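Long-range contact in acetylxylan esterase / glucomannan deacetylase (Cellvibrio japonicus, PDB 2WAA), which removes acetyl groups from acetylated xylan and glucomannan during the breakdown of plant cell wall polysaccharides: residues V179-R191 with D199-D212. Numbering follows the deposited sequence.
Sequences VQLVCWGGRGLIR and DANLPDFYQFTLGD. With ACT (acetate ion), chain B; ACT (acetate ion), chain C.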
loop_
_atom_site.group_PDB
_atom_site.type_symbol
_atom_site.label_atom_id
_atom_site.label_comp_id
_atom_site.label_asym_id
_atom_site.label_seq_id
_atom_site.Cartn_x
_atom_site.Cartn_y
_atom_site.Cartn_z
ATOM N N VAL A 179 5.272 -3.261 -5.585
ATOM C CA VAL A 179 3.881 -2.900 -5.436
ATOM C C VAL A 179 3.766 -1.524 -4.804
ATOM O O VAL A 179 4.541 -1.170 -3.897
ATOM C CB VAL A 179 3.137 -3.960 -4.567
ATOM C CG1 VAL A 179 3.730 -3.989 -3.111
ATOM C CG2 VAL A 179 1.630 -3.705 -4.560
ATOM N N GLN A 180 2.823 -0.727 -5.286
ATOM C CA GLN A 180 2.318 0.418 -4.484
ATOM C C GLN A 180 0.877 0.121 -4.086
ATOM O O GLN A 180 0.088 -0.402 -4.897
ATOM C CB GLN A 180 2.319 1.699 -5.294
ATOM C CG GLN A 180 3.711 2.167 -5.680
ATOM C CD GLN A 180 3.674 3.636 -6.071
ATOM O OE1 GLN A 180 2.604 4.199 -6.416
ATOM N NE2 GLN A 180 4.832 4.268 -6.015
ATOM N N LEU A 181 0.554 0.427 -2.835
ATOM C CA LEU A 181 -0.826 0.354 -2.349
ATOM C C LEU A 181 -1.376 1.801 -2.315
ATOM O O LEU A 181 -0.738 2.709 -1.708
ATOM C CB LEU A 181 -0.844 -0.243 -0.942
ATOM C CG LEU A 181 -0.156 -1.595 -0.788
ATOM C CD1 LEU A 181 -0.287 -2.083 0.672
ATOM C CD2 LEU A 181 -0.703 -2.695 -1.782
ATOM N N VAL A 182 -2.499 2.052 -2.996
ATOM C CA VAL A 182 -3.093 3.406 -3.015
ATOM C C VAL A 182 -4.535 3.151 -2.607
ATOM O O VAL A 182 -5.363 2.766 -3.426
ATOM C CB VAL A 182 -2.950 4.079 -4.406
ATOM C CG1 VAL A 182 -3.795 5.387 -4.506
ATOM C CG2 VAL A 182 -1.470 4.413 -4.651
ATOM N N CYS A 183 -4.800 3.310 -1.317
ATOM C CA CYS A 183 -6.039 2.816 -0.714
ATOM C C CYS A 183 -6.341 3.728 0.468
ATOM O O CYS A 183 -5.437 4.379 1.020
ATOM C CB CYS A 183 -5.883 1.364 -0.275
ATOM S SG CYS A 183 -4.325 1.110 0.687
ATOM N N TRP A 184 -7.605 3.765 0.872
ATOM C CA TRP A 184 -8.002 4.598 2.014
ATOM C C TRP A 184 -9.182 3.928 2.690
ATOM O O TRP A 184 -10.248 3.728 2.054
ATOM C CB TRP A 184 -8.395 6.001 1.519
ATOM C CG TRP A 184 -8.333 7.053 2.604
ATOM C CD1 TRP A 184 -9.084 7.096 3.728
ATOM C CD2 TRP A 184 -7.498 8.210 2.629
ATOM N NE1 TRP A 184 -8.778 8.207 4.478
ATOM C CE2 TRP A 184 -7.782 8.899 3.822
ATOM C CE3 TRP A 184 -6.507 8.708 1.776
ATOM C CZ2 TRP A 184 -7.140 10.081 4.171
ATOM C CZ3 TRP A 184 -5.849 9.881 2.135
ATOM C CH2 TRP A 184 -6.172 10.553 3.327
ATOM N N GLY A 185 -9.037 3.581 3.959
ATOM C CA GLY A 185 -10.160 2.946 4.655
ATOM C C GLY A 185 -11.448 3.761 4.643
ATOM O O GLY A 185 -11.442 4.992 4.824
ATOM N N GLY A 186 -12.567 3.057 4.501
ATOM C CA GLY A 186 -13.882 3.692 4.548
ATOM C C GLY A 186 -14.308 4.389 3.264
ATOM O O GLY A 186 -15.475 4.759 3.147
ATOM N N ARG A 187 -13.394 4.514 2.284
ATOM C CA ARG A 187 -13.643 5.232 1.038
ATOM C C ARG A 187 -14.125 4.332 -0.104
ATOM O O ARG A 187 -13.865 3.140 -0.088
ATOM C CB ARG A 187 -12.401 6.010 0.619
ATOM C CG ARG A 187 -11.934 6.971 1.704
ATOM C CD ARG A 187 -12.870 8.233 1.872
ATOM N NE ARG A 187 -12.376 9.010 3.029
ATOM C CZ ARG A 187 -11.439 9.966 2.935
ATOM N NH1 ARG A 187 -10.908 10.282 1.741
ATOM N NH2 ARG A 187 -11.025 10.597 4.032
ATOM N N GLY A 188 -14.856 4.934 -1.048
ATOM C CA GLY A 188 -15.392 4.209 -2.208
ATOM C C GLY A 188 -15.034 4.883 -3.503
ATOM O O GLY A 188 -14.275 5.896 -3.534
ATOM N N LEU A 189 -15.577 4.335 -4.589
ATOM C CA LEU A 189 -15.444 4.927 -5.893
ATOM C C LEU A 189 -16.273 6.234 -5.971
ATOM O O LEU A 189 -15.826 7.251 -6.540
ATOM C CB LEU A 189 -15.972 3.947 -6.960
ATOM C CG LEU A 189 -15.888 4.493 -8.365
ATOM C CD1 LEU A 189 -14.417 4.483 -8.863
ATOM C CD2 LEU A 189 -16.742 3.625 -9.262
ATOM N N ILE A 190 -17.463 6.187 -5.369
ATOM C CA ILE A 190 -18.370 7.357 -5.354
ATOM C C ILE A 190 -18.832 7.855 -4.000
ATOM O O ILE A 190 -19.294 9.004 -3.897
ATOM C CB ILE A 190 -19.600 7.185 -6.280
ATOM C CG1 ILE A 190 -20.622 6.215 -5.679
ATOM C CG2 ILE A 190 -19.154 6.764 -7.718
ATOM C CD1 ILE A 190 -21.913 6.130 -6.561
ATOM N N ARG A 191 -18.747 7.036 -2.958
ATOM C CA ARG A 191 -19.141 7.497 -1.614
ATOM C C ARG A 191 -18.479 6.675 -0.542
ATOM O O ARG A 191 -18.035 5.527 -0.787
ATOM C CB ARG A 191 -20.669 7.416 -1.427
ATOM C CG ARG A 191 -21.181 5.990 -1.460
ATOM C CD ARG A 191 -22.758 5.982 -1.536
ATOM N NE ARG A 191 -23.325 4.626 -1.629
ATOM C CZ ARG A 191 -24.640 4.375 -1.698
ATOM N NH1 ARG A 191 -25.515 5.402 -1.647
ATOM N NH2 ARG A 191 -25.092 3.117 -1.786
ATOM N N ASP A 199 -16.306 13.271 0.358
ATOM C CA ASP A 199 -14.918 12.978 0.766
ATOM C C ASP A 199 -14.099 12.775 -0.504
ATOM O O ASP A 199 -14.666 12.663 -1.613
ATOM C CB ASP A 199 -14.833 11.663 1.558
ATOM C CG ASP A 199 -15.557 11.718 2.898
ATOM O OD1 ASP A 199 -15.508 12.780 3.552
ATOM O OD2 ASP A 199 -16.191 10.700 3.296
ATOM N N ALA A 200 -12.770 12.705 -0.363
ATOM C CA ALA A 200 -11.930 12.283 -1.488
ATOM C C ALA A 200 -12.236 10.799 -1.763
ATOM O O ALA A 200 -11.916 9.889 -0.966
ATOM C CB ALA A 200 -10.437 12.502 -1.172
ATOM N N ASN A 201 -12.874 10.567 -2.895
ATOM C CA ASN A 201 -13.166 9.195 -3.329
ATOM C C ASN A 201 -11.928 8.616 -4.015
ATOM O O ASN A 201 -10.953 9.328 -4.188
ATOM C CB ASN A 201 -14.372 9.229 -4.258
ATOM C CG ASN A 201 -15.627 9.761 -3.522
ATOM O OD1 ASN A 201 -15.936 9.303 -2.428
ATOM N ND2 ASN A 201 -16.313 10.754 -4.114
ATOM N N LEU A 202 -11.965 7.344 -4.400
ATOM C CA LEU A 202 -10.779 6.715 -5.027
ATOM C C LEU A 202 -10.251 7.557 -6.214
ATOM O O LEU A 202 -9.069 7.788 -6.308
ATOM C CB LEU A 202 -11.053 5.252 -5.409
ATOM C CG LEU A 202 -10.017 4.602 -6.340
ATOM C CD1 LEU A 202 -8.658 4.535 -5.580
ATOM C CD2 LEU A 202 -10.522 3.175 -6.701
ATOM N N PRO A 203 -11.130 8.066 -7.108
ATOM C CA PRO A 203 -10.547 8.815 -8.220
ATOM C C PRO A 203 -9.821 10.094 -7.794
ATOM O O PRO A 203 -8.977 10.575 -8.562
ATOM C CB PRO A 203 -11.759 9.174 -9.102
ATOM C CG PRO A 203 -12.781 8.044 -8.817
ATOM C CD PRO A 203 -12.567 7.783 -7.299
ATOM N N ASP A 204 -10.159 10.612 -6.606
ATOM C CA ASP A 204 -9.517 11.791 -6.009
ATOM C C ASP A 204 -8.201 11.437 -5.340
ATOM O O ASP A 204 -7.159 11.965 -5.729
ATOM C CB ASP A 204 -10.452 12.469 -4.989
ATOM C CG ASP A 204 -11.778 12.831 -5.623
ATOM O OD1 ASP A 204 -11.756 13.582 -6.589
ATOM O OD2 ASP A 204 -12.830 12.346 -5.209
ATOM N N PHE A 205 -8.223 10.506 -4.389
ATOM C CA PHE A 205 -6.960 10.231 -3.674
ATOM C C PHE A 205 -5.952 9.474 -4.504
ATOM O O PHE A 205 -4.768 9.481 -4.184
ATOM C CB PHE A 205 -7.141 9.632 -2.244
ATOM C CG PHE A 205 -7.725 8.221 -2.215
ATOM C CD1 PHE A 205 -6.928 7.094 -2.488
ATOM C CD2 PHE A 205 -9.073 8.024 -1.862
ATOM C CE1 PHE A 205 -7.496 5.784 -2.452
ATOM C CE2 PHE A 205 -9.648 6.723 -1.825
ATOM C CZ PHE A 205 -8.837 5.603 -2.109
ATOM N N TYR A 206 -6.402 8.825 -5.568
ATOM C CA TYR A 206 -5.481 8.197 -6.510
ATOM C C TYR A 206 -4.493 9.246 -7.079
ATOM O O TYR A 206 -3.403 8.903 -7.544
ATOM C CB TYR A 206 -6.269 7.559 -7.647
ATOM C CG TYR A 206 -5.505 7.437 -8.943
ATOM C CD1 TYR A 206 -4.610 6.410 -9.149
ATOM C CD2 TYR A 206 -5.733 8.338 -9.977
ATOM C CE1 TYR A 206 -3.921 6.278 -10.394
ATOM C CE2 TYR A 206 -5.059 8.235 -11.203
ATOM C CZ TYR A 206 -4.153 7.201 -11.394
ATOM O OH TYR A 206 -3.499 7.109 -12.611
ATOM N N GLN A 207 -4.893 10.524 -7.041
ATOM C CA GLN A 207 -4.039 11.586 -7.556
ATOM C C GLN A 207 -3.030 12.119 -6.544
ATOM O O GLN A 207 -2.174 12.919 -6.917
ATOM C CB GLN A 207 -4.890 12.797 -8.053
ATOM C CG GLN A 207 -5.855 12.479 -9.245
ATOM C CD GLN A 207 -5.168 12.113 -10.602
ATOM O OE1 GLN A 207 -3.917 12.122 -10.757
ATOM N NE2 GLN A 207 -6.012 11.739 -11.603
ATOM N N PHE A 208 -3.115 11.696 -5.284
ATOM C CA PHE A 208 -2.353 12.362 -4.223
ATOM C C PHE A 208 -1.154 11.555 -3.825
ATOM O O PHE A 208 -1.223 10.332 -3.705
ATOM C CB PHE A 208 -3.238 12.489 -2.972
ATOM C CG PHE A 208 -4.494 13.302 -3.180
ATOM C CD1 PHE A 208 -4.528 14.296 -4.152
ATOM C CD2 PHE A 208 -5.590 13.114 -2.348
ATOM C CE1 PHE A 208 -5.683 15.080 -4.313
ATOM C CE2 PHE A 208 -6.752 13.893 -2.520
ATOM C CZ PHE A 208 -6.785 14.858 -3.472
ATOM N N THR A 209 -0.043 12.223 -3.546
ATOM C CA THR A 209 1.090 11.461 -3.044
ATOM C C THR A 209 0.817 10.928 -1.635
ATOM O O THR A 209 1.248 9.812 -1.250
ATOM C CB THR A 209 2.309 12.390 -2.980
ATOM O OG1 THR A 209 2.607 12.824 -4.315
ATOM C CG2 THR A 209 3.525 11.665 -2.389
ATOM N N LEU A 210 0.176 11.775 -0.831
ATOM C CA LEU A 210 -0.275 11.386 0.511
ATOM C C LEU A 210 -1.316 12.410 0.929
ATOM O O LEU A 210 -1.390 13.462 0.313
ATOM C CB LEU A 210 0.897 11.434 1.500
ATOM C CG LEU A 210 1.741 12.746 1.564
ATOM C CD1 LEU A 210 0.999 13.918 2.189
ATOM C CD2 LEU A 210 3.057 12.509 2.350
ATOM N N GLY A 211 -2.094 12.133 1.973
ATOM C CA GLY A 211 -3.056 13.110 2.475
ATOM C C GLY A 211 -4.283 13.230 1.600
ATOM O O GLY A 211 -4.341 12.646 0.526
ATOM N N ASP A 212 -5.284 13.993 2.012
ATOM C CA ASP A 212 -6.348 14.214 1.037
ATOM C C ASP A 212 -7.008 15.584 1.087
ATOM O O ASP A 212 -8.146 15.755 0.567
ATOM C CB ASP A 212 -7.430 13.123 1.112
ATOM C CG ASP A 212 -8.218 13.199 2.389
ATOM O OD1 ASP A 212 -7.771 13.906 3.328
ATOM O OD2 ASP A 212 -9.265 12.563 2.447
HETATM C C ACT B . -14.022 8.361 5.915
HETATM O O ACT B . -13.658 9.573 5.964
HETATM O OXT ACT B . -15.246 8.138 6.097
HETATM C CH3 ACT B . -13.054 7.244 5.658
HETATM C C ACT C . -13.258 -0.548 4.522
HETATM O O ACT C . -13.509 -0.413 5.771
HETATM O OXT ACT C . -12.596 0.379 4.001
HETATM C CH3 ACT C . -13.705 -1.729 3.702
HETATM O O HOH W 1 -15.213 7.719 -0.431
#
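Phe205, on the short helix 202-205, wedges its ring between its own helix and Trp184, at the turn that leaves strand 177-183, an outer strand of the parallel sheet of this SGNH (GDSL-like) hydrolase domain. The turn, type II from Trp184 to Arg187, carries Gly186, whose positive phi suits glycine and which is inferred to stabilise the transition state; Gly186 N donates a hydrogen bond to OXT of an acetate ion, probably from the crystallisation liquor, at 2.7 Å. A flat phenyl suits the narrow slot: Leu202 CA lies over one face, while Trp184 CB sits over the other, 3.8 Å from the ring centroid, as a CH-pi contact. Val182 CG1, anti to its backbone N (chi1 170°), fills the hollow beside Tyr206 CA, where a compact beta-branched chain fits.

Trp184 offers its broad indole as a floor, with Asp212 OD2 and Arg187 NH1 over one face near the rim. The Arg187 guanidinium slips between that indole and Asp199 CB, which covers its opposite face. The long Arg187 chain, bent at chi2 (-73°), brings NH1 to Ala200 O at 2.9 Å, on a carbonyl lone pair. Further along, Leu189 CD1 rests against Pro203 CG at 3.9 Å, and Leu202 N donates to Gly188 O. Finally, NH1 and NH2 of Arg187 both grip one oxygen, Asp212 OD2, at 2.9 and 3.1 Å, with guanidinium and carboxylate planes only 19° apart.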